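PDB 3LNL: GTP cyclohydrolase 1 type 2 homolog from Staphylococcus aureus subsp. aureus, which is of unknown function but belongs to the NIF3 family, binds a pair of zinc ions and assembles into a toroidal homohexamer capped by PII-like domains. Local coordinates for residues Gln132-Lys137 / Phe231-Gln236; Glu24-Val29 / Ala100-Leu105; Ile142-Val147 / Asp198-Glu203; Ala246-Gln251 / Lys279-Ala284. The protein carries 2 engineered substitutions. All coordinates share one frame; numbering follows the deposited sequence.

Contact 1: residues Gln132-Lys137 / Phe231-Gln236; sequences QDVYYK and FIEIKQ
Gln236 lies along the CD2-CE2 side of the Tyr135 ring, and its course can be traced atom by atom. Gln236 CB stands 3.6 Å from Tyr135 CE2. Gln236 CG is set anti to the carbonyl carbon (chi1 -61°), which carries it to 3.5 Å from Tyr135 CD2. Gln236 CD sits over one face of the ring near the rim, and Gln236 OE1 finishes 3.3 Å from Tyr135 CE2, the amide plane turned 36° from the ring plane. Ile234 O meets the edge of the same ring in plane.

Beneath this, the two strands run antiparallel, their axes 143° apart. Three hydrogen-bonded pairs, Asp133 with Gln236, Tyr135 with Ile234 and Lys137 with Ile232, each close in both directions; Tyr135 N to Ile234 O is 2.7 Å. On the other face, Tyr136 CD2 meets Phe231 CB at 3.8 Å and Val134 CG1 meets Glu233 CG at 3.6 Å. In the ferredoxin-like layout of the PII domain, this joins the first strand to the last.

Lys137 turns its NZ to Asp230 of a second subunit in a salt bridge, and Ile232 packs on Ile232 of that subunit. The chemistry thus divides the work: six backbone bonds fix the register, and the face bearing Lys137, Ile232 and Ile234 combines apolar packing with charge pairing between subunits, consistent with the trimeric lid.

Contact 2: residues Glu24-Val29 / Ala100-Leu105; sequences ESWDNV and AMHTNL
Asp27 grips the start of the 103-106 helix with both carboxylate oxygens. Asp27 OD2 takes two donors from Thr103: Thr103 OG1 at 2.6 Å, arriving on the anti side, and Thr103 N at 2.8 Å, nearly in line with the C-O bond. Asp27 OD1 accepts His102 ND1 at 2.8 Å on the syn side, 25° out of the carboxylate plane but exactly in the plane of the imidazole, with a nearly straight N-H angle of 170°. Asn28 N reaches the same OD1 from the opposite face. The hydroxyl of Thr103 is used twice, since Glu24 N donates to Thr103 OG1 over 2.8 Å. Thr103 OG1 sits between the backbone N and the carbonyl carbon (chi1 60°), where it can face both Asp27 and Glu24.

Outward from this network, Trp26 CH2 touches Thr103 CG2 at 3.6 Å, and Val29 CG1 packs on His102 CB at 3.7 Å. Asn104 OD1 also lies beside Val29 CG1, while its ND2 is bonded to Val18 O.

The His102 ring also meets those of His68, edge-to-face, and His69, both zinc ligands. Asp27 is thus placed to fix the rotation of His102, consistent with a second-shell role for this histidine beside the dinuclear metal centre of the NIF3 fold.

Contact 3: residues Ile142-Val147 / Asp198-Glu203; sequences IPKDNV and DEVKIE
Ile142 and Val200 meet through their flat peptide groups, each N-H reaching the other carbonyl from out of its plane. Val200 N donates to Ile142 O over 2.7 Å from well above the Ile142 carbonyl plane, and Ile142 N returns a bond to Val200 O at 2.8 Å, tilted 32° from the plane of the Val200 carbonyl. Both bonds belong to one antiparallel hydrogen-bonded pair. Beyond it Pro143 CB points away from the strand, its CA comes nearest to Asp198 O, and the pairing stops as the chain bends into the turn before helix 147-156. Farther along the strand, Lys201 and Glu203 form a salt bridge that does not touch 142-147; Glu203 OE2 bonds to Tyr141 OH of a second subunit.

The apolar side of the strand is packed tightly. Ile202 CD1 wedges between Val147 CG2, at 3.3 Å, and Ile142 CG2, at 3.4 Å, both closer than ordinary van der Waals contact. An extended chi2 (-174°) sends this methyl toward its partners, and chi1 (-40°) is some 20° off the staggered value just where the packing is tight. Val147 CG2 also lies 3.7 Å from Val200 CB, the side chains crossing at about a right angle. The aliphatic part of Lys144 flanks this cluster, Lys144 CD 3.5 Å from Val200 CG2, and Phe150 from the following helix packs on both isoleucines.

Strand 125-142, helix 147-156 and strand 170-176 form a split beta-alpha-beta unit, with 197-207 lying antiparallel between its two strands, as in the ferredoxin-like fold of PII-like domains.

Contact 4: residues Ala246-Gln251 / Lys279-Ala284; sequences AEVDNQ and KIKRIA
Val248 and Ile283 form the tight side of this pairing: Val248 CG1 lies 3.4 Å from Ile283 CD1, under the usual van der Waals distance, with the two side chains crossing at about a right angle. Phe257 of helix 254-264 packs on both. The backbone is firm here too, as Ala246 and Ile283 exchange bonds in both directions (Ile283 N to Ala246 O, 2.8 Å) and Val248 N adds one to Lys281 O at 3.0 Å. Lys281 is equally well held: bent at chi2 (72°), it crosses back so that Lys281 NZ donates to Val248 O at 2.7 Å. Glu247 OE1 comes to 3.2 Å from Lys281 CE but stays 4.1 Å from Lys281 NZ, too far for a salt bridge; Glu247 OE2 is held by Asn124.

The strands, crossing at 150°, belong to the mixed sheet of the NIF3-like domain, where 279-285 pairs antiparallel with 240-253 on one side and parallel with 304-307 on the other. Asp303 OD2 accepts the backbone N of both Lys281 and Arg282.

Past Val248 the chain turns a corner at Asp249 and Asn250, whose CB atoms point away from the partner strand, and the contact loosens. At the solvent side Gln251 CG lies 3.4 Å from Ile280 O, and Gln251 CD 3.8 Å from Lys279 CB.

How the contacts relate
Contacts 1 and 3 share the PII-like sheet and touch directly: Lys137 CE lies 3.6 Å from Glu203 OE2, on neighbouring strands 125-142 and 197-207, and both reach the second subunit. Contact 2 stands apart at the metal centre, the His102 side chain about 4 Å from a zinc ion, with its centre 24 Å from that of contact 1 and 45 Å from that of contact 3. Contact 4 belongs to the NIF3-like part of the chain; its nearest atoms are about 14 Å from contact 2 and its centre is 54 Å from that of contact 3. The chain runs from the 231-236 strand of contact 1 into strand 240-253 of contact 4, nearest atoms about 17 Å apart.

Contact 1: residues Gln132-Lys137 / Phe231-Gln236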
loop_
_atom_site.group_PDB
_atom_site.type_symbol
_atom_site.label_atom_id
_atom_site.label_comp_id
_atom_site.label_asym_id
_atom_site.label_seq_id
_atom_site.Cartn_x
_atom_site.Cartn_y
_atom_site.Cartn_z
ATOM N N GLN B 132 16.387 18.538 6.109
ATOM C CA GLN B 132 16.141 19.001 7.488
ATOM C C GLN B 132 16.799 17.994 8.405
ATOM O O GLN B 132 16.618 16.797 8.252
ATOM C CB GLN B 132 14.647 19.125 7.826
ATOM C CG GLN B 132 13.917 20.252 7.081
ATOM C CD GLN B 132 14.208 21.651 7.637
ATOM O OE1 GLN B 132 14.300 21.855 8.853
ATOM N NE2 GLN B 132 14.354 22.620 6.740
ATOM N N ASP B 133 17.599 18.488 9.327
ATOM C CA ASP B 133 18.258 17.632 10.290
ATOM C C ASP B 133 17.590 17.792 11.637
ATOM O O ASP B 133 17.242 18.894 12.030
ATOM C CB ASP B 133 19.746 17.978 10.359
ATOM C CG ASP B 133 20.433 17.880 8.986
ATOM O OD1 ASP B 133 20.210 16.884 8.253
ATOM O OD2 ASP B 133 21.188 18.812 8.645
ATOM N N VAL B 134 17.402 16.671 12.318
ATOM C CA VAL B 134 16.764 16.644 13.614
ATOM C C VAL B 134 17.813 16.742 14.707
ATOM O O VAL B 134 18.799 16.007 14.697
ATOM C CB VAL B 134 15.953 15.363 13.798
ATOM C CG1 VAL B 134 15.283 15.356 15.170
ATOM C CG2 VAL B 134 14.933 15.227 12.672
ATOM N N TYR B 135 17.613 17.700 15.603
ATOM C CA TYR B 135 18.434 17.881 16.803
ATOM C C TYR B 135 17.500 17.859 18.013
ATOM O O TYR B 135 16.279 17.838 17.861
ATOM C CB TYR B 135 19.134 19.241 16.780
ATOM C CG TYR B 135 20.061 19.440 15.619
ATOM C CD1 TYR B 135 21.442 19.301 15.760
ATOM C CD2 TYR B 135 19.557 19.781 14.372
ATOM C CE1 TYR B 135 22.303 19.487 14.667
ATOM C CE2 TYR B 135 20.399 19.976 13.285
ATOM C CZ TYR B 135 21.765 19.821 13.427
ATOM O OH TYR B 135 22.562 20.018 12.307
ATOM N N TYR B 136 18.070 17.897 19.218
ATOM C CA TYR B 136 17.282 18.098 20.436
ATOM C C TYR B 136 17.860 19.200 21.282
ATOM O O TYR B 136 19.084 19.285 21.465
ATOM C CB TYR B 136 17.219 16.836 21.284
ATOM C CG TYR B 136 16.427 15.744 20.657
ATOM C CD1 TYR B 136 17.049 14.714 19.981
ATOM C CD2 TYR B 136 15.038 15.744 20.731
ATOM C CE1 TYR B 136 16.314 13.706 19.391
ATOM C CE2 TYR B 136 14.293 14.744 20.140
ATOM C CZ TYR B 136 14.936 13.726 19.476
ATOM O OH TYR B 136 14.199 12.717 18.889
ATOM N N LYS B 137 16.985 20.040 21.814
ATOM C CA LYS B 137 17.385 20.932 22.889
ATOM C C LYS B 137 17.121 20.188 24.200
ATOM O O LYS B 137 15.979 19.876 24.522
ATOM C CB LYS B 137 16.646 22.252 22.833
ATOM C CG LYS B 137 17.367 23.383 23.551
ATOM C CD LYS B 137 16.551 24.687 23.383
ATOM C CE LYS B 137 17.415 25.833 22.860
ATOM N NZ LYS B 137 16.508 26.930 22.337
ATOM N N PHE B 231 13.921 16.513 26.350
ATOM C CA PHE B 231 14.457 16.620 25.001
ATOM C C PHE B 231 13.370 17.190 24.119
ATOM O O PHE B 231 12.300 16.583 23.954
ATOM C CB PHE B 231 14.880 15.260 24.462
ATOM C CG PHE B 231 15.869 14.546 25.332
ATOM C CD1 PHE B 231 15.457 13.520 26.160
ATOM C CD2 PHE B 231 17.217 14.898 25.311
ATOM C CE1 PHE B 231 16.369 12.842 26.946
ATOM C CE2 PHE B 231 18.137 14.234 26.105
ATOM C CZ PHE B 231 17.715 13.201 26.918
ATOM N N ILE B 232 13.651 18.368 23.584
ATOM C CA ILE B 232 12.746 19.065 22.694
ATOM C C ILE B 232 13.311 18.951 21.292
ATOM O O ILE B 232 14.366 19.471 21.019
ATOM C CB ILE B 232 12.644 20.535 23.095
ATOM C CG1 ILE B 232 12.028 20.644 24.498
ATOM C CG2 ILE B 232 11.866 21.302 22.056
ATOM C CD1 ILE B 232 12.047 22.033 25.025
ATOM N N GLU B 233 12.601 18.248 20.422
ATOM C CA GLU B 233 12.981 18.142 19.024
ATOM C C GLU B 233 13.052 19.519 18.346
ATOM O O GLU B 233 12.134 20.327 18.469
ATOM C CB GLU B 233 12.014 17.246 18.270
ATOM C CG GLU B 233 12.485 16.976 16.847
ATOM C CD GLU B 233 11.374 16.447 15.987
ATOM O OE1 GLU B 233 10.753 17.256 15.245
ATOM O OE2 GLU B 233 11.097 15.236 16.118
ATOM N N ILE B 234 14.183 19.772 17.688
ATOM C CA ILE B 234 14.432 20.972 16.891
ATOM C C ILE B 234 14.829 20.510 15.494
ATOM O O ILE B 234 15.706 19.653 15.353
ATOM C CB ILE B 234 15.634 21.777 17.448
ATOM C CG1 ILE B 234 15.341 22.297 18.842
ATOM C CG2 ILE B 234 15.987 22.948 16.547
ATOM C CD1 ILE B 234 14.200 23.296 18.884
ATOM N N LYS B 235 14.205 21.067 14.462
ATOM C CA LYS B 235 14.641 20.821 13.113
ATOM C C LYS B 235 15.379 22.048 12.630
ATOM O O LYS B 235 14.966 23.186 12.893
ATOM C CB LYS B 235 13.485 20.458 12.218
ATOM C CG LYS B 235 12.915 19.085 12.561
ATOM C CD LYS B 235 11.759 18.666 11.656
ATOM C CE LYS B 235 11.529 17.148 11.787
ATOM N NZ LYS B 235 10.442 16.596 10.931
ATOM N N GLN B 236 16.496 21.795 11.959
ATOM C CA GLN B 236 17.319 22.831 11.351
ATOM C C GLN B 236 17.489 22.537 9.885
ATOM O O GLN B 236 17.596 21.385 9.498
ATOM C CB GLN B 236 18.718 22.835 11.961
ATOM C CG GLN B 236 18.772 23.100 13.443
ATOM C CD GLN B 236 20.188 23.409 13.899
ATOM O OE1 GLN B 236 21.144 23.223 13.153
ATOM N NE2 GLN B 236 20.320 23.898 15.116
#

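Contact 2: residues Glu24-Val29 / Ala100-Leu105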
loop_
_atom_site.group_PDB
_atom_site.type_symbol
_atom_site.label_atom_id
_atom_site.label_comp_id
_atom_site.label_asym_id
_atom_site.label_seq_id
_atom_site.Cartn_x
_atom_site.Cartn_y
_atom_site.Cartn_z
ATOM N N GLU B 24 19.978 9.378 -0.393
ATOM C CA GLU B 24 18.553 9.036 -0.259
ATOM C C GLU B 24 18.454 7.621 0.259
ATOM O O GLU B 24 19.357 6.831 0.065
ATOM C CB GLU B 24 17.820 9.132 -1.609
ATOM C CG GLU B 24 17.962 10.468 -2.301
ATOM C CD GLU B 24 17.118 11.527 -1.677
ATOM O OE1 GLU B 24 17.443 12.724 -1.862
ATOM O OE2 GLU B 24 16.095 11.166 -1.055
ATOM N N SER B 25 17.350 7.294 0.931
ATOM C CA SER B 25 17.207 5.989 1.577
ATOM C C SER B 25 17.045 4.837 0.593
ATOM O O SER B 25 17.388 3.720 0.916
ATOM C CB SER B 25 15.999 5.999 2.525
ATOM O OG SER B 25 14.833 6.211 1.755
ATOM N N TRP B 26 16.582 5.107 -0.630
ATOM C CA TRP B 26 16.560 4.085 -1.685
ATOM C C TRP B 26 17.936 3.818 -2.340
ATOM O O TRP B 26 18.049 2.897 -3.118
ATOM C CB TRP B 26 15.545 4.434 -2.804
ATOM C CG TRP B 26 15.708 5.819 -3.342
ATOM C CD1 TRP B 26 14.973 6.922 -2.995
ATOM C CD2 TRP B 26 16.688 6.269 -4.306
ATOM N NE1 TRP B 26 15.458 8.041 -3.671
ATOM C CE2 TRP B 26 16.492 7.666 -4.485
ATOM C CE3 TRP B 26 17.692 5.642 -5.018
ATOM C CZ2 TRP B 26 17.277 8.424 -5.324
ATOM C CZ3 TRP B 26 18.481 6.412 -5.876
ATOM C CH2 TRP B 26 18.253 7.789 -6.022
ATOM N N ASP B 27 18.944 4.666 -2.091
ATOM C CA ASP B 27 20.187 4.611 -2.837
ATOM C C ASP B 27 21.073 3.472 -2.288
ATOM O O ASP B 27 20.766 2.871 -1.232
ATOM C CB ASP B 27 20.902 5.954 -2.698
ATOM C CG ASP B 27 21.838 6.262 -3.822
ATOM O OD1 ASP B 27 22.076 5.420 -4.710
ATOM O OD2 ASP B 27 22.388 7.407 -3.788
ATOM N N ASN B 28 22.115 3.145 -3.033
ATOM C CA ASN B 28 23.084 2.147 -2.635
ATOM C C ASN B 28 24.471 2.758 -2.676
ATOM O O ASN B 28 25.077 2.864 -3.746
ATOM C CB ASN B 28 22.967 0.945 -3.545
ATOM C CG ASN B 28 23.679 -0.274 -2.980
ATOM O OD1 ASN B 28 23.737 -0.437 -1.781
ATOM N ND2 ASN B 28 24.269 -1.094 -3.844
ATOM N N VAL B 29 24.971 3.199 -1.516
ATOM C CA VAL B 29 26.218 3.981 -1.464
ATOM C C VAL B 29 27.258 3.379 -0.553
ATOM O O VAL B 29 26.958 2.496 0.271
ATOM C CB VAL B 29 25.986 5.486 -1.118
ATOM C CG1 VAL B 29 25.157 6.190 -2.222
ATOM C CG2 VAL B 29 25.332 5.668 0.235
ATOM N N ALA B 100 30.801 3.732 -4.190
ATOM C CA ALA B 100 29.867 4.584 -4.852
ATOM C C ALA B 100 29.574 5.785 -3.952
ATOM O O ALA B 100 29.144 5.641 -2.784
ATOM C CB ALA B 100 28.518 3.852 -5.139
ATOM N N MET B 101 29.795 6.964 -4.504
ATOM C CA MET B 101 29.394 8.219 -3.864
ATOM C C MET B 101 28.322 8.794 -4.752
ATOM O O MET B 101 28.618 9.600 -5.677
ATOM C CB MET B 101 30.623 9.146 -3.721
ATOM C CG MET B 101 31.667 8.615 -2.685
ATOM S SD MET B 101 33.059 9.750 -2.640
ATOM C CE MET B 101 32.388 11.030 -1.536
ATOM N N HIS B 102 27.069 8.363 -4.485
ATOM C CA HIS B 102 25.980 8.656 -5.381
ATOM C C HIS B 102 25.176 9.861 -4.916
ATOM O O HIS B 102 25.705 10.973 -4.969
ATOM C CB HIS B 102 25.114 7.439 -5.652
ATOM C CG HIS B 102 24.176 7.638 -6.790
ATOM N ND1 HIS B 102 22.910 7.081 -6.824
ATOM C CD2 HIS B 102 24.300 8.384 -7.916
ATOM C CE1 HIS B 102 22.306 7.457 -7.947
ATOM N NE2 HIS B 102 23.119 8.259 -8.619
ATOM N N THR B 103 23.956 9.678 -4.394
ATOM C CA THR B 103 23.153 10.852 -4.087
ATOM C C THR B 103 23.766 11.690 -2.939
ATOM O O THR B 103 23.518 12.868 -2.908
ATOM C CB THR B 103 21.664 10.557 -3.852
ATOM O OG1 THR B 103 21.505 9.649 -2.762
ATOM C CG2 THR B 103 20.988 9.995 -5.145
ATOM N N ASN B 104 24.587 11.122 -2.037
ATOM C CA ASN B 104 25.394 11.979 -1.137
ATOM C C ASN B 104 26.238 13.037 -1.855
ATOM O O ASN B 104 26.367 14.175 -1.395
ATOM C CB ASN B 104 26.214 11.194 -0.065
ATOM C CG ASN B 104 27.104 10.123 -0.656
ATOM O OD1 ASN B 104 26.732 9.440 -1.636
ATOM N ND2 ASN B 104 28.320 9.986 -0.084
ATOM N N LEU B 105 26.765 12.701 -3.015
ATOM C CA LEU B 105 27.509 13.692 -3.793
ATOM C C LEU B 105 26.587 14.633 -4.572
ATOM O O LEU B 105 26.969 15.773 -4.800
ATOM C CB LEU B 105 28.495 12.987 -4.733
ATOM C CG LEU B 105 29.582 13.853 -5.346
ATOM C CD1 LEU B 105 30.631 14.276 -4.294
ATOM C CD2 LEU B 105 30.202 13.014 -6.516
#

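Contact 3: residues Ile142-Val147 / Asp198-Glu203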
loop_
_atom_site.group_PDB
_atom_site.type_symbol
_atom_site.label_atom_id
_atom_site.label_comp_id
_atom_site.label_asym_id
_atom_site.label_seq_id
_atom_site.Cartn_x
_atom_site.Cartn_y
_atom_site.Cartn_z
ATOM N N ILE B 142 18.387 22.257 37.832
ATOM C CA ILE B 142 19.450 21.935 38.805
ATOM C C ILE B 142 19.769 23.110 39.780
ATOM O O ILE B 142 19.824 24.265 39.362
ATOM C CB ILE B 142 20.736 21.467 38.035
ATOM C CG1 ILE B 142 21.670 20.675 38.952
ATOM C CG2 ILE B 142 21.453 22.655 37.379
ATOM C CD1 ILE B 142 22.808 19.998 38.226
ATOM N N PRO B 143 19.973 22.820 41.086
ATOM C CA PRO B 143 20.316 23.904 42.022
ATOM C C PRO B 143 21.632 24.621 41.678
ATOM O O PRO B 143 22.552 23.998 41.143
ATOM C CB PRO B 143 20.413 23.183 43.364
ATOM C CG PRO B 143 19.567 21.982 43.200
ATOM C CD PRO B 143 19.769 21.546 41.801
ATOM N N LYS B 144 21.702 25.919 41.977
ATOM C CA LYS B 144 22.815 26.775 41.530
ATOM C C LYS B 144 24.207 26.262 41.928
ATOM O O LYS B 144 25.142 26.305 41.132
ATOM C CB LYS B 144 22.634 28.212 42.042
ATOM C CG LYS B 144 23.675 29.223 41.521
ATOM C CD LYS B 144 23.413 29.633 40.080
ATOM C CE LYS B 144 24.695 30.058 39.360
ATOM N NZ LYS B 144 25.558 28.886 38.976
ATOM N N ASP B 145 24.353 25.776 43.151
ATOM C CA ASP B 145 25.664 25.298 43.603
ATOM C C ASP B 145 26.073 23.980 42.949
ATOM O O ASP B 145 27.251 23.632 42.932
ATOM C CB ASP B 145 25.688 25.165 45.120
ATOM C CG ASP B 145 25.460 26.489 45.815
ATOM O OD1 ASP B 145 25.795 27.544 45.232
ATOM O OD2 ASP B 145 24.937 26.476 46.944
ATOM N N ASN B 146 25.097 23.261 42.405
ATOM C CA ASN B 146 25.345 21.996 41.717
ATOM C C ASN B 146 25.694 22.174 40.241
ATOM O O ASN B 146 26.076 21.212 39.571
ATOM C CB ASN B 146 24.103 21.107 41.823
ATOM C CG ASN B 146 23.667 20.852 43.272
ATOM O OD1 ASN B 146 22.539 20.424 43.521
ATOM N ND2 ASN B 146 24.558 21.110 44.225
ATOM N N VAL B 147 25.569 23.405 39.749
ATOM C CA VAL B 147 25.606 23.695 38.307
ATOM C C VAL B 147 26.979 23.431 37.665
ATOM O O VAL B 147 27.065 22.895 36.560
ATOM C CB VAL B 147 25.104 25.158 38.027
ATOM C CG1 VAL B 147 26.101 25.960 37.198
ATOM C CG2 VAL B 147 23.727 25.129 37.392
ATOM N N ASP B 198 14.692 27.150 44.442
ATOM C CA ASP B 198 15.412 27.935 43.434
ATOM C C ASP B 198 16.222 26.997 42.551
ATOM O O ASP B 198 17.068 26.256 43.052
ATOM C CB ASP B 198 16.374 28.930 44.097
ATOM C CG ASP B 198 15.656 30.001 44.891
ATOM O OD1 ASP B 198 14.800 30.689 44.302
ATOM O OD2 ASP B 198 15.952 30.163 46.100
ATOM N N GLU B 199 15.970 27.027 41.244
ATOM C CA GLU B 199 16.697 26.165 40.316
ATOM C C GLU B 199 17.305 26.925 39.147
ATOM O O GLU B 199 16.882 28.033 38.804
ATOM C CB GLU B 199 15.784 25.060 39.790
ATOM C CG GLU B 199 14.895 24.456 40.853
ATOM C CD GLU B 199 14.367 23.102 40.470
ATOM O OE1 GLU B 199 13.667 22.991 39.438
ATOM O OE2 GLU B 199 14.655 22.140 41.207
ATOM N N VAL B 200 18.315 26.303 38.545
ATOM C CA VAL B 200 18.884 26.756 37.293
ATOM C C VAL B 200 18.464 25.770 36.196
ATOM O O VAL B 200 18.750 24.563 36.268
ATOM C CB VAL B 200 20.425 26.882 37.354
ATOM C CG1 VAL B 200 20.972 27.273 36.003
ATOM C CG2 VAL B 200 20.836 27.914 38.397
ATOM N N LYS B 201 17.761 26.307 35.202
ATOM C CA LYS B 201 17.418 25.578 33.996
ATOM C C LYS B 201 18.577 25.733 33.010
ATOM O O LYS B 201 18.805 26.814 32.446
ATOM C CB LYS B 201 16.112 26.118 33.405
ATOM C CG LYS B 201 15.654 25.436 32.122
ATOM C CD LYS B 201 14.478 26.185 31.461
ATOM C CE LYS B 201 14.171 25.578 30.112
ATOM N NZ LYS B 201 13.690 26.561 29.098
ATOM N N ILE B 202 19.322 24.653 32.828
ATOM C CA ILE B 202 20.440 24.638 31.890
ATOM C C ILE B 202 19.970 23.998 30.570
ATOM O O ILE B 202 19.235 23.016 30.580
ATOM C CB ILE B 202 21.638 23.845 32.442
ATOM C CG1 ILE B 202 21.835 24.116 33.945
ATOM C CG2 ILE B 202 22.917 24.204 31.675
ATOM C CD1 ILE B 202 23.112 23.477 34.555
ATOM N N GLU B 203 20.386 24.578 29.450
ATOM C CA GLU B 203 20.030 24.082 28.113
ATOM C C GLU B 203 21.279 23.844 27.243
ATOM O O GLU B 203 22.298 24.525 27.371
ATOM C CB GLU B 203 19.113 25.067 27.382
ATOM C CG GLU B 203 17.976 25.667 28.237
ATOM C CD GLU B 203 17.128 26.695 27.477
ATOM O OE1 GLU B 203 16.154 27.222 28.064
ATOM O OE2 GLU B 203 17.427 26.983 26.296
#

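Contact 4: residues Ala246-Gln251 / Lys279-Ala284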
loop_
_atom_site.group_PDB
_atom_site.type_symbol
_atom_site.label_atom_id
_atom_site.label_comp_id
_atom_site.label_asym_id
_atom_site.label_seq_id
_atom_site.Cartn_x
_atom_site.Cartn_y
_atom_site.Cartn_z
ATOM N N ALA B 246 21.919 29.409 -9.025
ATOM C CA ALA B 246 23.021 30.296 -9.300
ATOM C C ALA B 246 22.580 31.336 -10.348
ATOM O O ALA B 246 21.428 31.319 -10.791
ATOM C CB ALA B 246 24.189 29.488 -9.814
ATOM N N GLU B 247 23.493 32.231 -10.725
ATOM C CA GLU B 247 23.210 33.242 -11.747
ATOM C C GLU B 247 24.323 33.376 -12.760
ATOM O O GLU B 247 25.507 33.091 -12.472
ATOM C CB GLU B 247 22.880 34.649 -11.176
ATOM C CG GLU B 247 22.842 34.813 -9.741
ATOM C CD GLU B 247 22.766 36.279 -9.342
ATOM O OE1 GLU B 247 21.726 36.943 -9.586
ATOM O OE2 GLU B 247 23.788 36.796 -8.861
ATOM N N VAL B 248 23.932 33.814 -13.953
ATOM C CA VAL B 248 24.898 34.203 -14.976
ATOM C C VAL B 248 25.404 35.551 -14.566
ATOM O O VAL B 248 24.725 36.269 -13.801
ATOM C CB VAL B 248 24.313 34.223 -16.395
ATOM C CG1 VAL B 248 24.122 32.795 -16.860
ATOM C CG2 VAL B 248 22.983 34.986 -16.458
ATOM N N ASP B 249 26.645 35.827 -14.974
ATOM C CA ASP B 249 27.289 37.112 -14.729
ATOM C C ASP B 249 26.418 38.226 -15.265
ATOM O O ASP B 249 26.141 39.211 -14.561
ATOM C CB ASP B 249 28.634 37.177 -15.473
ATOM C CG ASP B 249 29.722 36.351 -14.798
ATOM O OD1 ASP B 249 30.666 35.885 -15.492
ATOM O OD2 ASP B 249 29.639 36.176 -13.557
ATOM N N ASN B 250 26.001 38.040 -16.522
ATOM C CA ASN B 250 25.205 39.015 -17.282
ATOM C C ASN B 250 23.944 38.328 -17.795
ATOM O O ASN B 250 24.082 37.328 -18.425
ATOM C CB ASN B 250 26.053 39.505 -18.476
ATOM C CG ASN B 250 27.333 40.194 -18.033
ATOM O OD1 ASN B 250 27.268 41.241 -17.424
ATOM N ND2 ASN B 250 28.489 39.589 -18.301
ATOM N N GLN B 251 22.754 38.846 -17.475
ATOM C CA GLN B 251 21.463 38.399 -18.048
ATOM C C GLN B 251 21.650 38.113 -19.550
ATOM O O GLN B 251 22.239 38.916 -20.265
ATOM C CB GLN B 251 20.337 39.464 -17.810
ATOM C CG GLN B 251 18.877 38.936 -17.952
ATOM C CD GLN B 251 17.743 39.994 -17.828
ATOM O OE1 GLN B 251 17.763 40.984 -18.538
ATOM N NE2 GLN B 251 16.696 39.716 -16.978
ATOM N N LYS B 279 14.772 36.083 -21.502
ATOM C CA LYS B 279 15.879 36.551 -20.704
ATOM C C LYS B 279 16.052 35.681 -19.453
ATOM O O LYS B 279 15.091 35.462 -18.739
ATOM C CB LYS B 279 15.640 37.941 -20.246
ATOM C CG LYS B 279 15.295 38.884 -21.367
ATOM C CD LYS B 279 16.486 39.312 -22.090
ATOM C CE LYS B 279 16.286 40.719 -22.690
ATOM N NZ LYS B 279 17.094 40.689 -23.931
ATOM N N ILE B 280 17.281 35.281 -19.190
ATOM C CA ILE B 280 17.646 34.307 -18.189
ATOM C C ILE B 280 18.622 35.016 -17.259
ATOM O O ILE B 280 19.590 35.571 -17.724
ATOM C CB ILE B 280 18.426 33.118 -18.884
ATOM C CG1 ILE B 280 17.478 32.200 -19.656
ATOM C CG2 ILE B 280 19.159 32.240 -17.930
ATOM C CD1 ILE B 280 16.042 32.161 -19.114
ATOM N N LYS B 281 18.398 34.962 -15.954
ATOM C CA LYS B 281 19.423 35.379 -15.000
ATOM C C LYS B 281 19.735 34.315 -13.947
ATOM O O LYS B 281 20.924 34.049 -13.664
ATOM C CB LYS B 281 18.972 36.652 -14.309
ATOM C CG LYS B 281 19.861 37.062 -13.189
ATOM C CD LYS B 281 21.198 37.598 -13.709
ATOM C CE LYS B 281 22.008 38.134 -12.574
ATOM N NZ LYS B 281 23.331 38.436 -13.098
ATOM N N ARG B 282 18.687 33.788 -13.320
ATOM C CA ARG B 282 18.815 32.786 -12.292
ATOM C C ARG B 282 18.537 31.385 -12.849
ATOM O O ARG B 282 17.547 31.158 -13.529
ATOM C CB ARG B 282 17.885 33.097 -11.111
ATOM C CG ARG B 282 18.028 34.508 -10.621
ATOM C CD ARG B 282 17.099 34.833 -9.455
ATOM N NE ARG B 282 17.490 34.017 -8.317
ATOM C CZ ARG B 282 16.764 33.862 -7.222
ATOM N NH1 ARG B 282 15.581 34.466 -7.107
ATOM N NH2 ARG B 282 17.232 33.104 -6.233
ATOM N N ILE B 283 19.412 30.451 -12.497
ATOM C CA ILE B 283 19.488 29.128 -13.047
ATOM C C ILE B 283 19.406 28.098 -11.917
ATOM O O ILE B 283 20.152 28.161 -10.968
ATOM C CB ILE B 283 20.827 29.014 -13.791
ATOM C CG1 ILE B 283 20.847 30.100 -14.943
ATOM C CG2 ILE B 283 21.000 27.612 -14.412
ATOM C CD1 ILE B 283 22.101 30.761 -15.050
ATOM N N ALA B 284 18.471 27.154 -12.004
ATOM C CA ALA B 284 18.459 26.019 -11.084
ATOM C C ALA B 284 19.061 24.833 -11.847
ATOM O O ALA B 284 18.728 24.631 -13.022
ATOM C CB ALA B 284 17.031 25.712 -10.653
#